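PDB 4EVQ: putative ABC transporter subunit, substrate-binding component from Rhodopseudomonas palustris, which binds 4-hydroxybenzoate and probably delivers this and related lignin-derived aromatic acids to an ABC importer as its periplasmic solute-binding component. Local coordinates for residues V111-D117 with R130-G136; I138-T142 with T258-Y262; L220-K224 with A248-G253; V157-A163 with A212-G216. All coordinates share one frame; numbering follows the deposited sequence. Where two conformers were deposited one is given.

Contact 1: residues V111-D117 with R130-G136; sequences VPNAGAD and RTSFANG. With PHB (p-hydroxybenzoic acid), chain H.
The carbonyl oxygen of Ala116 is gripped end-on by the guanidinium of Arg130, with NH1 2.9 Å and NH2 3.1 Å from Ala116 O. Both nitrogens reach it from the same face of its carbonyl plane, while the oxygen itself lies in the plane of the guanidinium. NH1 is shared, for Arg130 NH1 also donates to Ala114 O at 2.8 Å. The side chain leaves with CG trans to the backbone N (chi1 179°) and then bends at chi2 and chi3, which carries it alongside Val111 and beneath the loop 113-117. With a leucine here the carbonyls of Ala114 and Ala116 would probably be left without their charged donor, and the loop over it less firmly fixed. NE and NH2 have further partners in Asn340 and Thr120. Strands 109-111 and 128-130 run parallel at the edge of one sheet of this periplasmic binding protein, and their C-terminal loops form part of the ligand pocket between the two lobes. Thr131 N bonds Val111 O, and the hydroxyl of Ser132 approaches Asn113 O from above the carbonyl plane, OG to O 2.8 Å. That carbonyl lies obliquely near the Phe133 ring, whose edge meets 4-hydroxybenzoate. Gly115 N gives the ligand carboxylate a direct bond, 3.0 Å from N to O2' at a nearly straight 167°; a side chain on Gly115 would run into Phe133 and Asn135. At the start of helix 135-148, Asn135 N donates to Gly115 O, and Asp117 OD1 takes the N-H of Gly136 on its syn lone pair at 2.9 Å.

Contact 2: residues I138-T142 with T258-Y262; sequences IGRAT and TVLHY. With SO4 (sulfate ion), chain D.
Apolar contacts carry most of this interface, and Ile138 and Val259 bury the most surface in it. The CD1 methyl of Ile138 reaches Leu260 CD1 at 3.7 Å; with CG1 trans to the backbone N (chi1 -167°), this methyl also lies near Val259 O and comes near the edge of the His261 ring, whose NE2 bonds Gln292. Ala141 CB rests on Val259 CG1 at 4.1 Å. Thr142 and Val259 lie alongside one another, running opposite ways, with Thr142 OG1 3.5 Å from Val259 CB. Between these two segments the hydrogen bonds are internal to the helix: Thr142 OG1 donates to Ile138 O at 2.9 Å, and Thr142 N reaches that carbonyl from the other face of its plane. Replacing Thr142 with a glycine would probably cost Ile138 O its second donor and open a gap beside Val259. Elsewhere on the helix, Arg140 holds a sulfate, probably from the crystallisation liquor. The axes of segments 138-142 and 258-260 approach to 8.2 Å at 138°, as helix 135-148 packs on a sheet in which strand 257-260 lies between parallel strand 235-238 and antiparallel strand 345-351; Phe345 covers Ile138 and Val259.

Contact 3: residues L220-K224 with A248-G253; sequences LKFIK and AAGPAG. With SO4 (sulfate ion), chain F.
Leu220 lays its two methyls against the chain at Ala248 and Ala249. CG, trans to the backbone N (chi1 175°), swings the branch toward segment 248-253, where CD1 lies 3.5 Å from Ala249 N and 3.8 Å from Ala249 CB, while the other methyl, CD2, meets Ala248 CB. One turn further along helix 217-228, Ile223 points at the partner segment. Its CG2 methyl does the touching: it fits among small groups, 3.9 Å from Ala249 CB and 3.8 Å from Gly253 CA, with Ala252 CB also near. The partner residues are alanines and a glycine, and their small size lets the two backbones come close, Lys224 CA and Ala252 CA being 5.6 Å apart. A water donates to both Ile223 O and Ala252 O and so links the two main chains. Lys224 closes the series at the surface. Its chain runs extended beyond CG, and in the conformer described NZ makes a weak hydrogen bond of 3.1 Å to Ala248 O. The same Lys224 NZ bonds a sulfate, probably from the crystallisation liquor, at 3.1 Å to O4; a second conformer makes both contacts doubtful as fixed features. Around the helix, Val245 also covers Leu220 and Ile223, with Ile256 beside Ile223. Segment 248-253 turns sharply: Gly250, with positive phi, ends the helical conformation before a short 3-10 segment at 251-253. Neighbouring helices of this kind, each in a connection between parallel strands, form one of the two helical layers that sandwich the sheet in lobes of periplasmic binding proteins.

Contact 4: residues V157-A163 with A212-G216; sequences VTWKYAA and AFFSG. With PHB (p-hydroxybenzoic acid), chain H.
Strands 153-159 and 209-213 run parallel here, with Val157 paired to Ala212 at 4.9 Å between CA atoms and Phe213 N donating to Val157 O at 3.2 Å. On the face of Val157 and Ala212, Val157 CG1 lies on Ala212 CB, and CG2 touches Phe214 CZ where the two side chains cross at about a right angle. Phe214 then turns its edge onto the indole of Trp159, a T-shaped pair with planes 88° apart and centroids 4.8 Å from the five-membered ring to the phenyl. CD1 of Phe214 sits over the centre of the indole, which Asp192 holds through NE1. Thr158 is on the opposite face; its OG1, trans to the backbone N (chi1 -169°), donates to Phe213 O at 2.7 Å. The Phe213 ring meets Thr158 OG1 and bound 4-hydroxybenzoate along its edge, Phe213 CZ coming to 3.7 Å from ligand C4. The ligand is gripped at both ends: Tyr161 OH donates to carboxylate O1' at 2.6 Å, and the ligand phenol donates to Ser215, O4 to OG 2.7 Å. Ala163 CB packs against the carboxylate and lies near Phe213 CE2. The C-terminal ends of these strands form one wall of the interlobe cleft, as in periplasmic binding proteins; from the other lobe Tyr29 bonds Tyr161 OH and His91 stacks on its ring. Phe222 of helix 217-228 packs on Val157 and Ala212, Met167 of helix 162-177 lies against Phe213, and strand 181-188 forms the edge of the same sheet, bonded to the backbone of Thr158.

Overall arrangement
Contacts 1, 2 and 4 are buried; contact 3 is partly exposed. Contacts 1 and 4 both touch the same ligand, 4-hydroxybenzoate: contact 1 follows the edge of one sheet and leads into helix 135-148, while contact 4 lies on the other sheet. Contact 1 is dominated by backbone carbonyls met by an arginine and helix-start N-H groups, contact 4 by aromatic rings and hydroxyls. Contact 2 touches contact 1 through Phe133, His261 and Ile138, and both use helix 135-148, but its chemistry is almost wholly apolar. It shares a sheet with contact 4. Contact 3, its centre about 25 Å from that of contact 1, has small residues inside and a lysine at the surface; Phe222 joins it to contact 4.

Contact 1: residues V111-D117 with R130-G136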
loop_
_atom_site.group_PDB
_atom_site.type_symbol
_atom_site.label_atom_id
_atom_site.label_comp_id
_atom_site.label_asym_id
_atom_site.label_seq_id
_atom_site.Cartn_x
_atom_site.Cartn_y
_atom_site.Cartn_z
ATOM N N VAL A 111 0.470 -10.159 -0.909
ATOM C CA VAL A 111 -0.409 -8.986 -0.779
ATOM C C VAL A 111 0.367 -7.773 -1.230
ATOM O O VAL A 111 1.347 -7.400 -0.592
ATOM C CB VAL A 111 -0.867 -8.841 0.659
ATOM C CG1 VAL A 111 -1.737 -7.590 0.834
ATOM C CG2 VAL A 111 -1.611 -10.056 1.122
ATOM N N PRO A 112 -0.077 -7.113 -2.304
ATOM C CA PRO A 112 0.718 -6.044 -2.922
ATOM C C PRO A 112 0.220 -4.634 -2.533
ATOM O O PRO A 112 0.656 -3.664 -3.118
ATOM C CB PRO A 112 0.497 -6.287 -4.418
ATOM C CG PRO A 112 -0.913 -6.671 -4.483
ATOM C CD PRO A 112 -1.147 -7.504 -3.231
ATOM N N ASN A 113 -0.753 -4.562 -1.645
ATOM C CA ASN A 113 -1.119 -3.254 -1.101
ATOM C C ASN A 113 -1.824 -3.320 0.260
ATOM O O ASN A 113 -1.348 -2.729 1.228
ATOM C CB ASN A 113 -2.047 -2.431 -2.026
ATOM C CG ASN A 113 -2.285 -1.047 -1.444
ATOM O OD1 ASN A 113 -1.364 -0.229 -1.418
ATOM N ND2 ASN A 113 -3.481 -0.830 -0.873
ATOM N N ALA A 114 -2.957 -4.016 0.350
ATOM C CA ALA A 114 -3.806 -3.961 1.543
ATOM C C ALA A 114 -2.994 -3.970 2.812
ATOM O O ALA A 114 -2.213 -4.898 3.057
ATOM C CB ALA A 114 -4.809 -5.111 1.566
ATOM N N GLY A 115 -3.200 -2.984 3.644
ATOM C CA GLY A 115 -2.445 -2.813 4.874
ATOM C C GLY A 115 -2.981 -3.492 6.081
ATOM O O GLY A 115 -2.371 -3.364 7.166
ATOM N N ALA A 116 -4.056 -4.254 5.945
ATOM C CA ALA A 116 -4.753 -4.797 7.111
ATOM C C ALA A 116 -3.763 -5.344 8.123
ATOM O O ALA A 116 -2.971 -6.248 7.810
ATOM C CB ALA A 116 -5.726 -5.891 6.662
ATOM N N ASP A 117 -3.869 -4.880 9.350
ATOM C CA ASP A 117 -2.916 -5.267 10.396
ATOM C C ASP A 117 -2.907 -6.755 10.613
ATOM O O ASP A 117 -1.837 -7.347 10.824
ATOM C CB ASP A 117 -3.243 -4.543 11.708
ATOM C CG ASP A 117 -2.941 -3.050 11.679
ATOM O OD1 ASP A 117 -2.062 -2.612 10.923
ATOM O OD2 ASP A 117 -3.572 -2.342 12.494
ATOM N N ARG A 130 3.712 -9.968 2.297
ATOM C CA ARG A 130 3.227 -8.621 1.941
ATOM C C ARG A 130 4.399 -7.829 1.406
ATOM O O ARG A 130 5.470 -7.799 2.009
ATOM C CB ARG A 130 2.576 -7.962 3.150
ATOM C CG ARG A 130 2.061 -6.560 2.916
ATOM C CD ARG A 130 0.797 -6.235 3.671
ATOM N NE ARG A 130 0.945 -6.339 5.119
ATOM C CZ ARG A 130 -0.083 -6.269 5.961
ATOM N NH1 ARG A 130 -1.307 -6.088 5.476
ATOM N NH2 ARG A 130 0.100 -6.360 7.282
ATOM N N THR A 131 4.174 -7.107 0.292
ATOM C CA THR A 131 5.186 -6.247 -0.273
ATOM C C THR A 131 4.918 -4.737 -0.050
ATOM O O THR A 131 5.687 -3.911 -0.548
ATOM C CB THR A 131 5.429 -6.481 -1.737
ATOM O OG1 THR A 131 4.227 -6.205 -2.478
ATOM C CG2 THR A 131 5.911 -7.904 -2.030
ATOM N N SER A 132 3.884 -4.440 0.709
ATOM C CA SER A 132 3.462 -3.059 0.892
ATOM C C SER A 132 3.856 -2.499 2.260
ATOM O O SER A 132 4.946 -1.996 2.364
ATOM C CB SER A 132 1.990 -2.970 0.575
ATOM O OG SER A 132 1.221 -3.784 1.429
ATOM N N PHE A 133 2.989 -2.620 3.263
ATOM C CA PHE A 133 3.088 -1.960 4.564
ATOM C C PHE A 133 1.969 -2.512 5.424
ATOM O O PHE A 133 1.041 -3.143 4.910
ATOM C CB PHE A 133 2.970 -0.422 4.431
ATOM C CG PHE A 133 1.641 -0.044 3.895
ATOM C CD1 PHE A 133 1.405 -0.125 2.539
ATOM C CD2 PHE A 133 0.570 0.214 4.734
ATOM C CE1 PHE A 133 0.136 0.035 2.046
ATOM C CE2 PHE A 133 -0.703 0.424 4.203
ATOM C CZ PHE A 133 -0.899 0.292 2.877
ATOM N N ALA A 134 2.016 -2.191 6.721
ATOM C CA ALA A 134 0.917 -2.383 7.621
ATOM C C ALA A 134 0.300 -1.048 8.012
ATOM O O ALA A 134 1.034 -0.081 8.327
ATOM C CB ALA A 134 1.392 -3.125 8.863
ATOM N N ASN A 135 -1.021 -1.022 8.073
ATOM C CA ASN A 135 -1.770 0.206 8.352
ATOM C C ASN A 135 -1.351 0.877 9.637
ATOM O O ASN A 135 -1.133 2.073 9.673
ATOM C CB ASN A 135 -3.256 -0.146 8.449
ATOM C CG ASN A 135 -3.905 -0.462 7.107
ATOM O OD1 ASN A 135 -3.490 0.020 6.062
ATOM N ND2 ASN A 135 -4.956 -1.252 7.161
ATOM N N GLY A 136 -1.255 0.121 10.720
ATOM C CA GLY A 136 -0.978 0.774 11.993
ATOM C C GLY A 136 0.436 1.320 12.006
ATOM O O GLY A 136 0.687 2.406 12.552
HETATM C "C1'" PHB H . -6.380 -0.573 2.156
HETATM O "O1'" PHB H . -7.619 -0.755 2.123
HETATM O "O2'" PHB H . -5.587 -1.323 2.851
HETATM C C1 PHB H . -5.726 0.509 1.392
HETATM C C2 PHB H . -6.358 1.022 0.259
HETATM C C3 PHB H . -5.759 2.050 -0.452
HETATM C C4 PHB H . -4.575 2.560 -0.031
HETATM C C5 PHB H . -3.919 2.052 1.075
HETATM C C6 PHB H . -4.516 1.042 1.769
HETATM O O4 PHB H . -3.981 3.562 -0.706
#

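Contact 2: residues I138-T142 with T258-Y262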
loop_
_atom_site.group_PDB
_atom_site.type_symbol
_atom_site.label_atom_id
_atom_site.label_comp_id
_atom_site.label_asym_id
_atom_site.label_seq_id
_atom_site.Cartn_x
_atom_site.Cartn_y
_atom_site.Cartn_z
ATOM N N ILE A 138 2.302 2.504 9.453
ATOM C CA ILE A 138 2.438 3.746 8.715
ATOM C C ILE A 138 1.667 4.873 9.418
ATOM O O ILE A 138 2.134 5.993 9.468
ATOM C CB ILE A 138 2.052 3.619 7.220
ATOM C CG1 ILE A 138 2.537 4.868 6.486
ATOM C CG2 ILE A 138 0.562 3.349 6.999
ATOM C CD1 ILE A 138 2.417 4.789 4.949
ATOM N N GLY A 139 0.532 4.564 10.010
ATOM C CA GLY A 139 -0.166 5.590 10.793
ATOM C C GLY A 139 0.683 6.115 11.953
ATOM O O GLY A 139 0.777 7.310 12.205
ATOM N N ARG A 140 1.306 5.190 12.675
ATOM C CA ARG A 140 2.214 5.552 13.768
ATOM C C ARG A 140 3.358 6.437 13.287
ATOM O O ARG A 140 3.682 7.450 13.916
ATOM C CB ARG A 140 2.819 4.325 14.416
ATOM C CG ARG A 140 1.889 3.627 15.358
ATOM C CD ARG A 140 2.646 2.546 16.075
ATOM N NE ARG A 140 1.979 2.039 17.244
ATOM C CZ ARG A 140 2.084 2.587 18.453
ATOM N NH1 ARG A 140 2.772 3.682 18.631
ATOM N NH2 ARG A 140 1.475 2.039 19.461
ATOM N N ALA A 141 3.950 6.094 12.147
ATOM C CA ALA A 141 5.062 6.865 11.632
ATOM C C ALA A 141 4.621 8.284 11.273
ATOM O O ALA A 141 5.360 9.244 11.480
ATOM C CB ALA A 141 5.714 6.151 10.437
ATOM N N THR A 142 3.417 8.425 10.737
ATOM C CA THR A 142 2.927 9.731 10.361
ATOM C C THR A 142 2.649 10.557 11.618
ATOM O O THR A 142 3.014 11.739 11.675
ATOM C CB THR A 142 1.673 9.581 9.495
ATOM O OG1 THR A 142 1.940 8.691 8.361
ATOM C CG2 THR A 142 1.294 10.909 8.895
ATOM N N THR A 258 3.320 14.293 3.837
ATOM C CA THR A 258 2.957 12.896 3.986
ATOM C C THR A 258 4.152 12.078 4.424
ATOM O O THR A 258 5.299 12.497 4.330
ATOM C CB THR A 258 2.368 12.261 2.695
ATOM O OG1 THR A 258 3.336 12.248 1.649
ATOM C CG2 THR A 258 1.128 12.962 2.207
ATOM N N VAL A 259 3.854 10.897 4.951
ATOM C CA VAL A 259 4.882 9.911 5.262
ATOM C C VAL A 259 4.612 8.659 4.433
ATOM O O VAL A 259 3.470 8.186 4.376
ATOM C CB VAL A 259 4.913 9.612 6.759
ATOM C CG1 VAL A 259 5.786 8.415 7.055
ATOM C CG2 VAL A 259 5.403 10.841 7.548
ATOM N N LEU A 260 5.641 8.140 3.776
ATOM C CA LEU A 260 5.471 6.945 2.952
ATOM C C LEU A 260 6.818 6.257 2.812
ATOM O O LEU A 260 7.865 6.880 2.832
ATOM C CB LEU A 260 4.925 7.305 1.538
ATOM C CG LEU A 260 4.273 6.167 0.750
ATOM C CD1 LEU A 260 3.011 5.660 1.424
ATOM C CD2 LEU A 260 3.976 6.685 -0.676
ATOM N N HIS A 261 6.727 4.968 2.531
ATOM C CA HIS A 261 7.858 4.092 2.246
ATOM C C HIS A 261 8.443 4.225 0.846
ATOM O O HIS A 261 9.344 3.494 0.485
ATOM C CB HIS A 261 7.472 2.655 2.588
ATOM C CG HIS A 261 6.195 2.218 1.971
ATOM N ND1 HIS A 261 4.988 2.757 2.363
ATOM C CD2 HIS A 261 5.920 1.278 1.043
ATOM C CE1 HIS A 261 4.025 2.199 1.659
ATOM N NE2 HIS A 261 4.558 1.293 0.860
ATOM N N TYR A 262 7.939 5.148 0.049
ATOM C CA TYR A 262 8.495 5.426 -1.280
ATOM C C TYR A 262 8.405 6.914 -1.578
ATOM O O TYR A 262 7.470 7.565 -1.146
ATOM C CB TYR A 262 7.726 4.648 -2.375
ATOM C CG TYR A 262 8.270 4.880 -3.745
ATOM C CD1 TYR A 262 9.522 4.391 -4.133
ATOM C CD2 TYR A 262 7.513 5.577 -4.695
ATOM C CE1 TYR A 262 10.023 4.646 -5.376
ATOM C CE2 TYR A 262 8.020 5.817 -5.962
ATOM C CZ TYR A 262 9.268 5.329 -6.303
ATOM O OH TYR A 262 9.744 5.587 -7.572
HETATM S S SO4 D . 0.274 -1.258 17.714
HETATM O O1 SO4 D . 0.227 -0.181 16.716
HETATM O O2 SO4 D . -0.860 -2.132 17.482
HETATM O O3 SO4 D . 1.468 -2.051 17.450
HETATM O O4 SO4 D . 0.365 -0.765 19.092
#

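Contact 3: residues L220-K224 with A248-G253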
loop_
_atom_site.group_PDB
_atom_site.type_symbol
_atom_site.label_atom_id
_atom_site.label_comp_id
_atom_site.label_asym_id
_atom_site.label_seq_id
_atom_site.Cartn_x
_atom_site.Cartn_y
_atom_site.Cartn_z
ATOM N N LEU A 220 -7.849 12.845 -4.692
ATOM C CA LEU A 220 -7.768 14.043 -5.532
ATOM C C LEU A 220 -8.871 15.026 -5.171
ATOM O O LEU A 220 -8.629 16.236 -4.997
ATOM C CB LEU A 220 -7.831 13.641 -7.007
ATOM C CG LEU A 220 -7.879 14.821 -7.990
ATOM C CD1 LEU A 220 -6.669 15.746 -7.848
ATOM C CD2 LEU A 220 -7.984 14.272 -9.411
ATOM N N LYS A 221 -10.090 14.546 -5.068
ATOM C CA LYS A 221 -11.201 15.404 -4.743
ATOM C C LYS A 221 -11.051 15.989 -3.372
ATOM O O LYS A 221 -11.322 17.179 -3.177
ATOM C CB LYS A 221 -12.527 14.676 -4.924
ATOM C CG LYS A 221 -13.736 15.631 -4.806
ATOM C CD LYS A 221 -14.986 14.887 -5.167
ATOM C CE LYS A 221 -16.181 15.856 -5.201
ATOM N NZ LYS A 221 -16.420 16.415 -3.856
ATOM N N PHE A 222 -10.597 15.219 -2.413
ATOM C CA PHE A 222 -10.389 15.712 -1.058
ATOM C C PHE A 222 -9.385 16.841 -1.082
ATOM O O PHE A 222 -9.583 17.885 -0.443
ATOM C CB PHE A 222 -9.939 14.599 -0.103
ATOM C CG PHE A 222 -9.808 15.080 1.289
ATOM C CD1 PHE A 222 -10.916 15.182 2.103
ATOM C CD2 PHE A 222 -8.587 15.471 1.785
ATOM C CE1 PHE A 222 -10.817 15.713 3.405
ATOM C CE2 PHE A 222 -8.483 15.992 3.069
ATOM C CZ PHE A 222 -9.583 16.093 3.875
ATOM N N ILE A 223 -8.277 16.668 -1.759
ATOM C CA ILE A 223 -7.230 17.689 -1.823
ATOM C C ILE A 223 -7.787 18.976 -2.407
ATOM O O ILE A 223 -7.545 20.057 -1.881
ATOM C CB ILE A 223 -6.032 17.167 -2.657
ATOM C CG1 ILE A 223 -5.289 16.086 -1.866
ATOM C CG2 ILE A 223 -5.106 18.302 -3.104
ATOM C CD1 ILE A 223 -4.325 15.344 -2.704
ATOM N N LYS A 224 -8.524 18.864 -3.508
ATOM C CA LYS A 224 -9.126 20.028 -4.168
ATOM C C LYS A 224 -10.095 20.717 -3.233
ATOM O O LYS A 224 -10.036 21.961 -3.048
ATOM C CB LYS A 224 -9.822 19.574 -5.452
ATOM C CG LYS A 224 -8.816 19.175 -6.528
ATOM C CD LYS A 224 -9.372 18.934 -7.937
ATOM C CE LYS A 224 -8.162 18.953 -8.946
ATOM N NZ LYS A 224 -8.422 18.817 -10.420
ATOM N N ALA A 248 -2.714 16.150 -11.203
ATOM C CA ALA A 248 -4.082 16.637 -11.375
ATOM C C ALA A 248 -4.498 17.573 -10.252
ATOM O O ALA A 248 -5.361 18.439 -10.438
ATOM C CB ALA A 248 -5.015 15.448 -11.488
ATOM N N ALA A 249 -3.896 17.440 -9.082
ATOM C CA ALA A 249 -4.239 18.312 -7.966
ATOM C C ALA A 249 -3.755 19.723 -8.199
ATOM O O ALA A 249 -4.333 20.658 -7.659
ATOM C CB ALA A 249 -3.674 17.792 -6.669
ATOM N N GLY A 250 -2.705 19.908 -8.981
ATOM C CA GLY A 250 -2.254 21.265 -9.265
ATOM C C GLY A 250 -1.834 21.992 -7.992
ATOM O O GLY A 250 -1.404 21.405 -6.994
ATOM N N PRO A 251 -1.998 23.323 -7.970
ATOM C CA PRO A 251 -1.607 24.088 -6.806
ATOM C C PRO A 251 -2.300 23.729 -5.524
ATOM O O PRO A 251 -1.751 23.952 -4.435
ATOM C CB PRO A 251 -1.917 25.545 -7.229
ATOM C CG PRO A 251 -1.885 25.554 -8.673
ATOM C CD PRO A 251 -2.333 24.176 -9.127
ATOM N N ALA A 252 -3.482 23.142 -5.612
ATOM C CA ALA A 252 -4.175 22.708 -4.392
ATOM C C ALA A 252 -3.344 21.709 -3.575
ATOM O O ALA A 252 -3.497 21.615 -2.361
ATOM C CB ALA A 252 -5.514 22.035 -4.706
ATOM N N GLY A 253 -2.495 20.939 -4.252
ATOM C CA GLY A 253 -1.677 19.948 -3.550
ATOM C C GLY A 253 -0.448 20.535 -2.853
ATOM O O GLY A 253 0.094 19.915 -1.956
HETATM S S SO4 F . -11.458 21.800 -9.674
HETATM O O1 SO4 F . -12.244 22.797 -10.398
HETATM O O2 SO4 F . -12.290 20.705 -9.184
HETATM O O3 SO4 F . -10.835 22.416 -8.497
HETATM O O4 SO4 F . -10.373 21.261 -10.505
HETATM O O HOH W 1 -5.144 20.688 -0.365
#

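Contact 4: residues V157-A163 with A212-G216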
loop_
_atom_site.group_PDB
_atom_site.type_symbol
_atom_site.label_atom_id
_atom_site.label_comp_id
_atom_site.label_asym_id
_atom_site.label_seq_id
_atom_site.Cartn_x
_atom_site.Cartn_y
_atom_site.Cartn_z
ATOM N N VAL A 157 -9.645 12.566 9.445
ATOM C CA VAL A 157 -10.762 12.339 8.551
ATOM C C VAL A 157 -10.385 11.200 7.587
ATOM O O VAL A 157 -9.302 11.214 6.977
ATOM C CB VAL A 157 -11.174 13.638 7.836
ATOM C CG1 VAL A 157 -10.065 14.221 7.052
ATOM C CG2 VAL A 157 -12.404 13.420 6.995
ATOM N N THR A 158 -11.296 10.264 7.422
ATOM C CA THR A 158 -11.018 9.109 6.568
ATOM C C THR A 158 -12.318 8.414 6.241
ATOM O O THR A 158 -13.386 8.826 6.684
ATOM C CB THR A 158 -9.990 8.134 7.197
ATOM O OG1 THR A 158 -9.579 7.182 6.211
ATOM C CG2 THR A 158 -10.571 7.398 8.365
ATOM N N TRP A 159 -12.212 7.354 5.454
ATOM C CA TRP A 159 -13.332 6.494 5.139
ATOM C C TRP A 159 -13.578 5.470 6.252
ATOM O O TRP A 159 -12.631 4.989 6.900
ATOM C CB TRP A 159 -13.079 5.751 3.817
ATOM C CG TRP A 159 -13.364 6.548 2.585
ATOM C CD1 TRP A 159 -14.466 7.323 2.356
ATOM C CD2 TRP A 159 -12.571 6.625 1.403
ATOM N NE1 TRP A 159 -14.423 7.832 1.102
ATOM C CE2 TRP A 159 -13.277 7.419 0.477
ATOM C CE3 TRP A 159 -11.366 6.050 1.009
ATOM C CZ2 TRP A 159 -12.795 7.687 -0.809
ATOM C CZ3 TRP A 159 -10.909 6.285 -0.240
ATOM C CH2 TRP A 159 -11.599 7.119 -1.136
ATOM N N LYS A 160 -14.853 5.136 6.437
ATOM C CA LYS A 160 -15.295 4.224 7.467
ATOM C C LYS A 160 -15.156 2.757 6.989
ATOM O O LYS A 160 -16.112 2.086 6.619
ATOM C CB LYS A 160 -16.712 4.540 7.900
ATOM C CG LYS A 160 -17.125 3.791 9.183
ATOM C CD LYS A 160 -18.423 4.232 9.805
ATOM C CE LYS A 160 -18.741 3.314 10.981
ATOM N NZ LYS A 160 -19.066 1.916 10.576
ATOM N N TYR A 161 -13.925 2.278 6.986
ATOM C CA TYR A 161 -13.663 0.872 6.775
ATOM C C TYR A 161 -12.317 0.573 7.432
ATOM O O TYR A 161 -11.629 1.482 7.880
ATOM C CB TYR A 161 -13.747 0.443 5.299
ATOM C CG TYR A 161 -12.500 0.670 4.458
ATOM C CD1 TYR A 161 -12.211 1.915 3.981
ATOM C CD2 TYR A 161 -11.651 -0.378 4.085
ATOM C CE1 TYR A 161 -11.112 2.136 3.165
ATOM C CE2 TYR A 161 -10.569 -0.163 3.292
ATOM C CZ TYR A 161 -10.290 1.089 2.823
ATOM O OH TYR A 161 -9.220 1.312 2.009
ATOM N N ALA A 162 -11.905 -0.693 7.390
ATOM C CA ALA A 162 -10.754 -1.158 8.174
ATOM C C ALA A 162 -9.499 -0.348 7.974
ATOM O O ALA A 162 -8.792 -0.082 8.921
ATOM C CB ALA A 162 -10.483 -2.648 7.920
ATOM N N ALA A 163 -9.166 -0.013 6.740
ATOM C CA ALA A 163 -7.906 0.632 6.520
ATOM C C ALA A 163 -7.886 2.010 7.123
ATOM O O ALA A 163 -6.876 2.425 7.721
ATOM C CB ALA A 163 -7.521 0.680 5.051
ATOM N N ALA A 212 -5.436 12.911 7.218
ATOM C CA ALA A 212 -6.429 12.308 6.336
ATOM C C ALA A 212 -5.868 11.088 5.635
ATOM O O ALA A 212 -4.747 11.093 5.143
ATOM C CB ALA A 212 -6.904 13.321 5.294
ATOM N N PHE A 213 -6.716 10.078 5.564
ATOM C CA PHE A 213 -6.453 8.943 4.683
ATOM C C PHE A 213 -7.573 8.836 3.664
ATOM O O PHE A 213 -8.742 8.545 4.019
ATOM C CB PHE A 213 -6.254 7.581 5.375
ATOM C CG PHE A 213 -6.348 6.406 4.385
ATOM C CD1 PHE A 213 -5.416 6.271 3.392
ATOM C CD2 PHE A 213 -7.420 5.527 4.401
ATOM C CE1 PHE A 213 -5.527 5.280 2.424
ATOM C CE2 PHE A 213 -7.544 4.532 3.403
ATOM C CZ PHE A 213 -6.586 4.431 2.428
ATOM N N PHE A 214 -7.202 9.084 2.417
ATOM C CA PHE A 214 -8.023 8.773 1.226
ATOM C C PHE A 214 -6.995 8.343 0.184
ATOM O O PHE A 214 -5.782 8.544 0.345
ATOM C CB PHE A 214 -8.802 9.997 0.725
ATOM C CG PHE A 214 -9.822 10.466 1.692
ATOM C CD1 PHE A 214 -10.993 9.789 1.871
ATOM C CD2 PHE A 214 -9.582 11.574 2.492
ATOM C CE1 PHE A 214 -11.898 10.140 2.824
ATOM C CE2 PHE A 214 -10.464 11.935 3.443
ATOM C CZ PHE A 214 -11.632 11.248 3.633
ATOM N N SER A 215 -7.452 7.722 -0.897
ATOM C CA SER A 215 -6.559 7.292 -1.947
ATOM C C SER A 215 -7.353 7.183 -3.250
ATOM O O SER A 215 -8.549 6.961 -3.211
ATOM C CB SER A 215 -5.957 5.932 -1.507
ATOM O OG SER A 215 -5.058 5.413 -2.421
ATOM N N GLY A 216 -6.705 7.409 -4.375
ATOM C CA GLY A 216 -7.367 7.363 -5.672
ATOM C C GLY A 216 -8.057 8.666 -5.968
ATOM O O GLY A 216 -7.696 9.728 -5.462
HETATM C "C1'" PHB H . -6.380 -0.573 2.156
HETATM O "O1'" PHB H . -7.619 -0.755 2.123
HETATM O "O2'" PHB H . -5.587 -1.323 2.851
HETATM C C1 PHB H . -5.726 0.509 1.392
HETATM C C2 PHB H . -6.358 1.022 0.259
HETATM C C3 PHB H . -5.759 2.050 -0.452
HETATM C C4 PHB H . -4.575 2.560 -0.031
HETATM C C5 PHB H . -3.919 2.052 1.075
HETATM C C6 PHB H . -4.516 1.042 1.769
HETATM O O4 PHB H . -3.981 3.562 -0.706
#